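Local coordinates for protein putative hyaluronoglucosaminidase (Clostridium perfringens, PDB 6PWI) that probably acts as a hexosaminidase of glycoside hydrolase family 84, cleaving N-acetylhexosamine residues from glycans, at residues F96-N101 against D145-G150; E315-Q320 against Y325-V330; E587-S592 against P615-L620. One frame throughout, in Å; residues are numbered along the deposited sequence.

Contact 1 (F96-N101 against D145-G150)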
loop_
_atom_site.group_PDB
_atom_site.type_symbol
_atom_site.label_atom_id
_atom_site.label_comp_id
_atom_site.label_asym_id
_atom_site.label_seq_id
_atom_site.Cartn_x
_atom_site.Cartn_y
_atom_site.Cartn_z
ATOM N N PHE A 96 5.153 6.943 30.336
ATOM C CA PHE A 96 4.517 7.087 29.033
ATOM C C PHE A 96 3.235 7.895 29.189
ATOM O O PHE A 96 2.303 7.433 29.837
ATOM C CB PHE A 96 4.193 5.717 28.434
ATOM C CG PHE A 96 5.410 4.888 28.111
ATOM C CD1 PHE A 96 5.929 4.864 26.826
ATOM C CD2 PHE A 96 6.062 4.164 29.098
ATOM C CE1 PHE A 96 7.059 4.118 26.531
ATOM C CE2 PHE A 96 7.196 3.421 28.804
ATOM C CZ PHE A 96 7.690 3.395 27.519
ATOM N N LEU A 97 3.202 9.107 28.620
ATOM C CA LEU A 97 1.991 9.915 28.672
ATOM C C LEU A 97 1.408 10.038 27.266
ATOM O O LEU A 97 2.108 10.437 26.334
ATOM C CB LEU A 97 2.277 11.306 29.259
ATOM C CG LEU A 97 3.281 11.429 30.410
ATOM C CD1 LEU A 97 3.256 12.838 30.984
ATOM C CD2 LEU A 97 3.026 10.414 31.513
ATOM N N ILE A 98 0.122 9.691 27.121
ATOM C CA ILE A 98 -0.568 9.839 25.851
ATOM C C ILE A 98 -1.716 10.830 26.027
ATOM O O ILE A 98 -2.561 10.657 26.907
ATOM C CB ILE A 98 -1.056 8.482 25.304
ATOM C CG1 ILE A 98 0.043 7.412 25.321
ATOM C CG2 ILE A 98 -1.664 8.650 23.917
ATOM C CD1 ILE A 98 1.253 7.723 24.457
ATOM N N GLY A 99 -1.749 11.859 25.171
ATOM C CA GLY A 99 -2.712 12.927 25.353
ATOM C C GLY A 99 -3.108 13.593 24.044
ATOM O O GLY A 99 -2.507 13.335 23.004
ATOM N N ILE A 100 -4.114 14.468 24.133
ATOM C CA ILE A 100 -4.643 15.188 22.989
ATOM C C ILE A 100 -4.441 16.682 23.215
ATOM O O ILE A 100 -4.662 17.188 24.309
ATOM C CB ILE A 100 -6.122 14.818 22.756
ATOM C CG1 ILE A 100 -6.247 13.388 22.223
ATOM C CG2 ILE A 100 -6.830 15.834 21.860
ATOM C CD1 ILE A 100 -7.614 12.785 22.426
ATOM N N ASN A 101 -4.013 17.373 22.158
ATOM C CA ASN A 101 -3.743 18.798 22.187
ATOM C C ASN A 101 -5.016 19.574 22.525
ATOM O O ASN A 101 -6.088 19.271 21.994
ATOM C CB ASN A 101 -3.143 19.239 20.854
ATOM C CG ASN A 101 -2.993 20.738 20.768
ATOM O OD1 ASN A 101 -2.172 21.324 21.475
ATOM N ND2 ASN A 101 -3.800 21.354 19.922
ATOM N N ASP A 145 -6.793 9.361 17.059
ATOM C CA ASP A 145 -6.231 8.764 15.855
ATOM C C ASP A 145 -4.770 9.187 15.676
ATOM O O ASP A 145 -3.910 8.350 15.401
ATOM C CB ASP A 145 -7.056 9.109 14.610
ATOM C CG ASP A 145 -8.429 8.457 14.540
ATOM O OD1 ASP A 145 -8.655 7.457 15.251
ATOM O OD2 ASP A 145 -9.262 8.952 13.763
ATOM N N SER A 146 -4.497 10.489 15.846
ATOM C CA SER A 146 -3.155 11.035 15.689
ATOM C C SER A 146 -2.230 10.580 16.816
ATOM O O SER A 146 -1.035 10.381 16.594
ATOM C CB SER A 146 -3.198 12.525 15.590
ATOM O OG SER A 146 -4.060 12.918 14.534
ATOM N N ALA A 147 -2.783 10.417 18.025
ATOM C CA ALA A 147 -1.986 9.893 19.121
ATOM C C ALA A 147 -1.518 8.486 18.761
ATOM O O ALA A 147 -0.358 8.145 18.973
ATOM C CB ALA A 147 -2.753 9.924 20.426
ATOM N N PHE A 148 -2.439 7.700 18.191
ATOM C CA PHE A 148 -2.174 6.359 17.696
ATOM C C PHE A 148 -0.988 6.356 16.725
ATOM O O PHE A 148 -0.058 5.571 16.902
ATOM C CB PHE A 148 -3.438 5.786 17.055
ATOM C CG PHE A 148 -3.369 4.334 16.664
ATOM C CD1 PHE A 148 -3.926 3.353 17.473
ATOM C CD2 PHE A 148 -2.785 3.949 15.469
ATOM C CE1 PHE A 148 -3.883 2.016 17.102
ATOM C CE2 PHE A 148 -2.736 2.613 15.102
ATOM C CZ PHE A 148 -3.289 1.647 15.916
ATOM N N TYR A 149 -1.014 7.234 15.710
ATOM C CA TYR A 149 0.105 7.353 14.782
ATOM C C TYR A 149 1.412 7.635 15.529
ATOM O O TYR A 149 2.444 7.037 15.208
ATOM C CB TYR A 149 -0.160 8.393 13.687
ATOM C CG TYR A 149 -1.465 8.203 12.955
ATOM C CD1 TYR A 149 -1.912 6.937 12.606
ATOM C CD2 TYR A 149 -2.261 9.290 12.623
ATOM C CE1 TYR A 149 -3.120 6.749 11.958
ATOM C CE2 TYR A 149 -3.471 9.117 11.965
ATOM C CZ TYR A 149 -3.901 7.843 11.632
ATOM O OH TYR A 149 -5.092 7.660 10.987
ATOM N N GLY A 150 1.360 8.539 16.522
ATOM C CA GLY A 150 2.511 8.828 17.360
ATOM C C GLY A 150 3.085 7.561 17.991
ATOM O O GLY A 150 4.293 7.325 17.953
#

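Contact 2 (E315-Q320 against Y325-V330)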
loop_
_atom_site.group_PDB
_atom_site.type_symbol
_atom_site.label_atom_id
_atom_site.label_comp_id
_atom_site.label_asym_id
_atom_site.label_seq_id
_atom_site.Cartn_x
_atom_site.Cartn_y
_atom_site.Cartn_z
ATOM N N GLU A 315 -25.910 12.331 3.342
ATOM C CA GLU A 315 -25.138 13.253 4.160
ATOM C C GLU A 315 -25.932 13.627 5.414
ATOM O O GLU A 315 -25.357 13.738 6.499
ATOM C CB GLU A 315 -24.699 14.472 3.344
ATOM C CG GLU A 315 -23.894 15.494 4.133
ATOM C CD GLU A 315 -22.480 15.106 4.549
ATOM O OE1 GLU A 315 -22.034 13.991 4.210
ATOM O OE2 GLU A 315 -21.818 15.929 5.215
ATOM N N LYS A 316 -27.254 13.802 5.260
ATOM C CA LYS A 316 -28.133 14.104 6.383
ATOM C C LYS A 316 -28.026 12.994 7.426
ATOM O O LYS A 316 -27.822 13.270 8.608
ATOM C CB LYS A 316 -29.577 14.347 5.922
ATOM C CG LYS A 316 -29.929 15.791 5.571
ATOM C CD LYS A 316 -31.398 16.020 5.223
ATOM C CE LYS A 316 -31.699 15.996 3.736
ATOM N N TRP A 317 -28.132 11.742 6.961
ATOM C CA TRP A 317 -27.981 10.549 7.784
ATOM C C TRP A 317 -26.638 10.554 8.517
ATOM O O TRP A 317 -26.560 10.274 9.715
ATOM C CB TRP A 317 -28.143 9.292 6.920
ATOM C CG TRP A 317 -27.926 8.014 7.671
ATOM C CD1 TRP A 317 -28.833 7.360 8.453
ATOM C CD2 TRP A 317 -26.720 7.228 7.711
ATOM N NE1 TRP A 317 -28.276 6.228 8.983
ATOM C CE2 TRP A 317 -26.980 6.119 8.548
ATOM C CE3 TRP A 317 -25.454 7.343 7.123
ATOM C CZ2 TRP A 317 -26.021 5.138 8.805
ATOM C CZ3 TRP A 317 -24.503 6.382 7.391
ATOM C CH2 TRP A 317 -24.784 5.291 8.216
ATOM N N ARG A 318 -25.578 10.877 7.776
ATOM C CA ARG A 318 -24.225 10.774 8.290
ATOM C C ARG A 318 -24.032 11.733 9.466
ATOM O O ARG A 318 -23.347 11.406 10.435
ATOM C CB ARG A 318 -23.254 11.052 7.144
ATOM C CG ARG A 318 -21.790 10.884 7.508
ATOM C CD ARG A 318 -21.058 11.914 6.693
ATOM N NE ARG A 318 -19.965 12.366 7.526
ATOM C CZ ARG A 318 -19.516 13.609 7.556
ATOM N NH1 ARG A 318 -20.080 14.538 6.802
ATOM N NH2 ARG A 318 -18.503 13.912 8.347
ATOM N N LEU A 319 -24.647 12.917 9.369
ATOM C CA LEU A 319 -24.506 13.935 10.395
ATOM C C LEU A 319 -25.340 13.571 11.629
ATOM O O LEU A 319 -24.943 13.896 12.748
ATOM C CB LEU A 319 -24.870 15.309 9.817
ATOM C CG LEU A 319 -23.872 15.892 8.813
ATOM C CD1 LEU A 319 -24.350 17.235 8.284
ATOM C CD2 LEU A 319 -22.477 16.013 9.417
ATOM N N GLN A 320 -26.471 12.876 11.424
ATOM C CA GLN A 320 -27.291 12.382 12.523
ATOM C C GLN A 320 -26.499 11.403 13.392
ATOM O O GLN A 320 -26.623 11.408 14.613
ATOM C CB GLN A 320 -28.537 11.658 12.013
ATOM C CG GLN A 320 -29.667 12.582 11.590
ATOM C CD GLN A 320 -30.782 11.830 10.898
ATOM O OE1 GLN A 320 -30.664 10.645 10.575
ATOM N NE2 GLN A 320 -31.885 12.521 10.659
ATOM N N TYR A 325 -17.233 9.169 9.545
ATOM C CA TYR A 325 -16.341 9.963 8.720
ATOM C C TYR A 325 -17.006 10.234 7.372
ATOM O O TYR A 325 -18.038 9.645 7.056
ATOM C CB TYR A 325 -14.991 9.263 8.561
ATOM C CG TYR A 325 -14.185 9.103 9.825
ATOM C CD1 TYR A 325 -13.478 10.168 10.367
ATOM C CD2 TYR A 325 -14.103 7.877 10.470
ATOM C CE1 TYR A 325 -12.722 10.022 11.522
ATOM C CE2 TYR A 325 -13.352 7.713 11.624
ATOM C CZ TYR A 325 -12.655 8.789 12.151
ATOM O OH TYR A 325 -11.912 8.633 13.288
ATOM N N GLU A 326 -16.399 11.127 6.580
ATOM C CA GLU A 326 -17.041 11.637 5.374
ATOM C C GLU A 326 -17.062 10.571 4.283
ATOM O O GLU A 326 -16.207 9.688 4.253
ATOM C CB GLU A 326 -16.428 12.965 4.920
ATOM C CG GLU A 326 -14.914 13.003 4.964
ATOM C CD GLU A 326 -14.364 14.411 4.808
ATOM O OE1 GLU A 326 -13.672 14.674 3.792
ATOM O OE2 GLU A 326 -14.638 15.248 5.699
ATOM N N PHE A 327 -18.071 10.668 3.411
ATOM C CA PHE A 327 -18.277 9.725 2.328
ATOM C C PHE A 327 -17.212 9.879 1.245
ATOM O O PHE A 327 -16.679 10.964 1.001
ATOM C CB PHE A 327 -19.647 9.926 1.676
ATOM C CG PHE A 327 -20.822 9.393 2.454
ATOM C CD1 PHE A 327 -21.122 8.036 2.456
ATOM C CD2 PHE A 327 -21.655 10.254 3.156
ATOM C CE1 PHE A 327 -22.216 7.552 3.160
ATOM C CE2 PHE A 327 -22.747 9.769 3.861
ATOM C CZ PHE A 327 -23.025 8.420 3.863
ATOM N N ILE A 328 -16.934 8.748 0.598
ATOM C CA ILE A 328 -16.107 8.662 -0.588
ATOM C C ILE A 328 -17.053 8.409 -1.755
ATOM O O ILE A 328 -18.002 7.644 -1.615
ATOM C CB ILE A 328 -15.091 7.527 -0.370
ATOM C CG1 ILE A 328 -13.949 8.008 0.528
ATOM C CG2 ILE A 328 -14.582 6.961 -1.683
ATOM C CD1 ILE A 328 -13.494 6.996 1.548
ATOM N N PHE A 329 -16.822 9.085 -2.886
ATOM C CA PHE A 329 -17.660 8.917 -4.065
ATOM C C PHE A 329 -16.779 8.672 -5.289
ATOM O O PHE A 329 -15.842 9.418 -5.548
ATOM C CB PHE A 329 -18.588 10.126 -4.232
ATOM C CG PHE A 329 -19.544 10.058 -5.400
ATOM C CD1 PHE A 329 -20.811 9.507 -5.254
ATOM C CD2 PHE A 329 -19.185 10.553 -6.646
ATOM C CE1 PHE A 329 -21.686 9.431 -6.329
ATOM C CE2 PHE A 329 -20.061 10.474 -7.720
ATOM C CZ PHE A 329 -21.310 9.914 -7.562
ATOM N N VAL A 330 -17.086 7.612 -6.042
ATOM C CA VAL A 330 -16.347 7.303 -7.254
ATOM C C VAL A 330 -17.241 7.665 -8.435
ATOM O O VAL A 330 -18.292 7.064 -8.616
ATOM C CB VAL A 330 -15.918 5.823 -7.302
ATOM C CG1 VAL A 330 -15.294 5.456 -8.638
ATOM C CG2 VAL A 330 -14.975 5.474 -6.174
HETATM O O HOH W 1 -19.465 13.256 3.492
#

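Contact 3 (E587-S592 against P615-L620)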
loop_
_atom_site.group_PDB
_atom_site.type_symbol
_atom_site.label_atom_id
_atom_site.label_comp_id
_atom_site.label_asym_id
_atom_site.label_seq_id
_atom_site.Cartn_x
_atom_site.Cartn_y
_atom_site.Cartn_z
ATOM N N GLU A 587 16.337 -26.068 -22.490
ATOM C CA GLU A 587 15.444 -26.866 -21.663
ATOM C C GLU A 587 14.964 -26.034 -20.479
ATOM O O GLU A 587 13.803 -26.131 -20.087
ATOM C CB GLU A 587 16.105 -28.163 -21.186
ATOM C CG GLU A 587 16.316 -29.186 -22.292
ATOM C CD GLU A 587 17.245 -30.356 -21.973
ATOM O OE1 GLU A 587 17.925 -30.320 -20.915
ATOM O OE2 GLU A 587 17.289 -31.308 -22.787
ATOM N N GLU A 588 15.865 -25.205 -19.937
ATOM C CA GLU A 588 15.545 -24.366 -18.793
ATOM C C GLU A 588 14.574 -23.259 -19.198
ATOM O O GLU A 588 13.644 -22.959 -18.454
ATOM C CB GLU A 588 16.808 -23.825 -18.127
ATOM C CG GLU A 588 17.693 -24.909 -17.543
ATOM C CD GLU A 588 17.171 -25.652 -16.320
ATOM O OE1 GLU A 588 15.957 -25.539 -16.003
ATOM O OE2 GLU A 588 17.990 -26.347 -15.676
ATOM N N TYR A 589 14.776 -22.668 -20.382
ATOM C CA TYR A 589 13.845 -21.652 -20.838
ATOM C C TYR A 589 12.450 -22.257 -20.960
ATOM O O TYR A 589 11.477 -21.644 -20.515
ATOM C CB TYR A 589 14.288 -20.939 -22.119
ATOM C CG TYR A 589 13.290 -19.909 -22.590
ATOM C CD1 TYR A 589 13.035 -18.775 -21.833
ATOM C CD2 TYR A 589 12.556 -20.083 -23.754
ATOM C CE1 TYR A 589 12.103 -17.830 -22.229
ATOM C CE2 TYR A 589 11.615 -19.149 -24.166
ATOM C CZ TYR A 589 11.390 -18.016 -23.399
ATOM O OH TYR A 589 10.483 -17.068 -23.781
ATOM N N THR A 590 12.354 -23.456 -21.556
ATOM C CA THR A 590 11.057 -24.106 -21.698
ATOM C C THR A 590 10.439 -24.334 -20.320
ATOM O O THR A 590 9.266 -24.036 -20.119
ATOM C CB THR A 590 11.119 -25.355 -22.586
ATOM O OG1 THR A 590 11.208 -24.831 -23.908
ATOM C CG2 THR A 590 9.875 -26.215 -22.501
ATOM N N ALA A 591 11.257 -24.841 -19.386
ATOM C CA ALA A 591 10.874 -25.089 -18.004
ATOM C C ALA A 591 10.282 -23.828 -17.363
ATOM O O ALA A 591 9.291 -23.902 -16.637
ATOM C CB ALA A 591 12.069 -25.601 -17.231
ATOM N N SER A 592 10.890 -22.672 -17.649
ATOM C CA SER A 592 10.479 -21.423 -17.036
ATOM C C SER A 592 9.036 -21.089 -17.413
ATOM O O SER A 592 8.411 -20.262 -16.753
ATOM C CB SER A 592 11.414 -20.304 -17.409
ATOM O OG SER A 592 11.087 -19.788 -18.692
ATOM N N PRO A 615 14.621 -11.328 -22.860
ATOM C CA PRO A 615 15.291 -10.828 -24.064
ATOM C C PRO A 615 16.763 -11.226 -24.158
ATOM O O PRO A 615 17.248 -11.525 -25.245
ATOM C CB PRO A 615 15.097 -9.307 -23.963
ATOM C CG PRO A 615 13.782 -9.174 -23.219
ATOM C CD PRO A 615 13.842 -10.275 -22.185
ATOM N N PHE A 616 17.453 -11.254 -23.012
ATOM C CA PHE A 616 18.857 -11.629 -22.958
ATOM C C PHE A 616 19.024 -13.103 -23.330
ATOM O O PHE A 616 19.911 -13.449 -24.110
ATOM C CB PHE A 616 19.430 -11.317 -21.576
ATOM C CG PHE A 616 20.896 -11.629 -21.401
ATOM C CD1 PHE A 616 21.822 -11.293 -22.379
ATOM C CD2 PHE A 616 21.358 -12.237 -20.239
ATOM C CE1 PHE A 616 23.170 -11.572 -22.204
ATOM C CE2 PHE A 616 22.710 -12.503 -20.060
ATOM C CZ PHE A 616 23.615 -12.174 -21.044
ATOM N N ILE A 617 18.170 -13.963 -22.757
ATOM C CA ILE A 617 18.182 -15.388 -23.038
ATOM C C ILE A 617 17.991 -15.596 -24.540
ATOM O O ILE A 617 18.637 -16.457 -25.138
ATOM C CB ILE A 617 17.090 -16.107 -22.220
ATOM C CG1 ILE A 617 17.443 -16.179 -20.736
ATOM C CG2 ILE A 617 16.785 -17.487 -22.783
ATOM C CD1 ILE A 617 16.368 -16.827 -19.888
ATOM N N LYS A 618 17.093 -14.805 -25.140
ATOM C CA LYS A 618 16.775 -14.951 -26.550
ATOM C C LYS A 618 17.969 -14.504 -27.391
ATOM O O LYS A 618 18.322 -15.161 -28.371
ATOM C CB LYS A 618 15.486 -14.199 -26.892
ATOM C CG LYS A 618 14.210 -14.933 -26.505
ATOM C CD LYS A 618 12.985 -14.058 -26.593
ATOM C CE LYS A 618 11.693 -14.801 -26.328
ATOM N NZ LYS A 618 10.526 -13.889 -26.422
ATOM N N ASP A 619 18.587 -13.394 -26.974
ATOM C CA ASP A 619 19.767 -12.839 -27.611
ATOM C C ASP A 619 20.905 -13.856 -27.584
ATOM O O ASP A 619 21.522 -14.117 -28.613
ATOM C CB ASP A 619 20.181 -11.526 -26.942
ATOM C CG ASP A 619 19.620 -10.280 -27.610
ATOM O OD1 ASP A 619 19.005 -10.415 -28.697
ATOM O OD2 ASP A 619 19.827 -9.168 -27.049
ATOM N N LEU A 620 21.188 -14.417 -26.401
ATOM C CA LEU A 620 22.274 -15.373 -26.264
ATOM C C LEU A 620 22.061 -16.534 -27.228
ATOM O O LEU A 620 23.010 -16.992 -27.857
ATOM C CB LEU A 620 22.353 -15.872 -24.819
ATOM C CG LEU A 620 23.071 -14.945 -23.842
ATOM C CD1 LEU A 620 22.832 -15.383 -22.403
ATOM C CD2 LEU A 620 24.558 -14.898 -24.140
#

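Contact 1 (F96-N101 against D145-G150)
In the alpha/beta domain that precedes the barrel, assigned by sequence to domain 2 of glycosyl hydrolase family 20, Ile98 of strand 94-100 meets Ala147 of helix 144-158 where the helix lies against the mixed beta sheet. Methyl-to-methyl van der Waals contact carries the interface: Ile98 CG2 stands 3.9 Å from Ala147 CB. The torsion of Ile98 selects this branch. With chi1 at -49°, CG2 lies anti to the backbone N and faces the helix, whereas CG1 sits beside that N. Both CB atoms point across the gap, and the small alanine side chain lets the backbones come close, as the 6.9 Å between Ile98 CA and Ala147 CA confirms. Beside this pair, Gly99 contributes backbone alone, its O lying 4.3 Å from Ala147 CB. The interface buries 94 Å² in total and contains no hydrogen bond across it, so it rests on apolar fit. On the helical side, the backbone is held by its own i to i+4 bonds, including Tyr149 N to Asp145 O at 3.1 Å, while Asn143 OD1 accepts a bond from Ser146 N in the first turn. The strand is flanked by parallel neighbours 55-60 and 136-141, with which Leu97 and Ile98 share backbone hydrogen bonds, and Ile98 also touches Phe60 and Val139 on them. Helix 66-78 lies beside helix 144-158, touched by Phe96 from the sheet and by Phe148 from the helix.

Contact 2 (E315-Q320 against Y325-V330)
Apolar contact across the segments centres on Phe327, whose ring lies beside the aliphatic stem of Arg318, with CE2 3.6 Å from Arg318 CB. The guanidinium and ring planes stand 78° apart, so the two flat groups do not stack; the methylene part of the arginine does the touching. Trp317 meets the same ring at its edge, CE3 to Phe327 CZ being 4.2 Å, while its indole NE1 is hydrogen-bonded to Glu283 OE2. Phe282, Met311 and Leu314 add further apolar contacts to Phe327.

One water bridges the segments. It donates to Glu315 OE1 at 2.8 Å and accepts from Phe327 N at 2.9 Å, giving the backbone N-H a partner where the chain leads into strand 328-330. The contact belongs to the beta-alpha-beta unit formed by strand 293-296, helix 304-321 and strand 328-330 of the (beta/alpha)8 barrel. The segments join the last turns of that helix to the residues that lead into the next strand, hence on the side opposite the C-terminal strand ends where such barrels carry their active sites.

The charged interactions centre on Arg318. Its NH1 forms a salt bridge with Glu315 OE2 at 2.7 Å, though the hydrogen-bond geometry is weak, at 116° on the proton. Thr357 OG1 gives OE2 a second partner. Arg318 CG is anti to the backbone N (chi1 -176°), and bends further along carry the guanidinium across the approach to the strand. One face of that group is covered by Glu326, with CA 3.8 Å from Arg318 CZ, and NE hydrogen-bonds to Val324 O. Glu326 itself turns its OE1 to Gln178 NE2.

Contact 3 (E587-S592 against P615-L620)
Tyr589 O, near the C-terminal end of helix 575-591, is gripped twice by Ser592: OG donates at 2.6 Å and the backbone N adds a weak bond at 3.1 Å. The serine donor approaches with a C=O...OG angle of 136°, tilted 16° from the carbonyl plane. OG thus reaches back to the carbonyl three residues before it. The side chain of Tyr589 reaches outward to a second helix, 613-623, within the C-terminal helical region of this chain, where the two helices pack side by side. Their nearest backbone approach is 7.9 Å, between Tyr589 CA and Ile617 CA. The tyrosine ring extends across this gap because CG is anti to the backbone N, chi1 being 179°. Tyr589 CD1, at the inner end of the ring, makes apolar contact with Ile617 CG2 at 4.1 Å, and the hydroxyl end passes close to the chain of Lys618. Ile617 also touches Thr560 of helix 540-572, which Glu588, Ala591 and Ser592 contact as well, so that long helix underlies both partners. Phe616 turns instead to Phe502 of helix 496-507 and to Tyr523 of helix 513-536. A bound 1,2-ethanediol, probably from the crystallisation liquor, lies about 4 Å from the Tyr589 side chain. Beyond CG, Lys618 is fully extended, and its CE lies 3.6 Å from Tyr589 OH, whereas NZ is at 4.1 Å.

From the N terminus the contacts follow in series, and none nests in or crosses another. Contact 1 closes a 43-residue excursion containing a helix and two strands, fastening helix 144-158 to the sheet of the first domain. Contact 2 closes a turn of only four residues in the barrel, between helix 304-321 and strand 328-330. Contact 3 brings helices 575-591 and 613-623 together over a 22-residue connection that includes the hairpin 597-604. Contacts 1 and 2 also join two domains: Asp145 OD2 and Tyr325 OH lie 2.7 Å apart, a probable, weak hydrogen bond. Contact 3 is remote, its nearest atoms about 41 Å from contact 1 and 36 Å from contact 2.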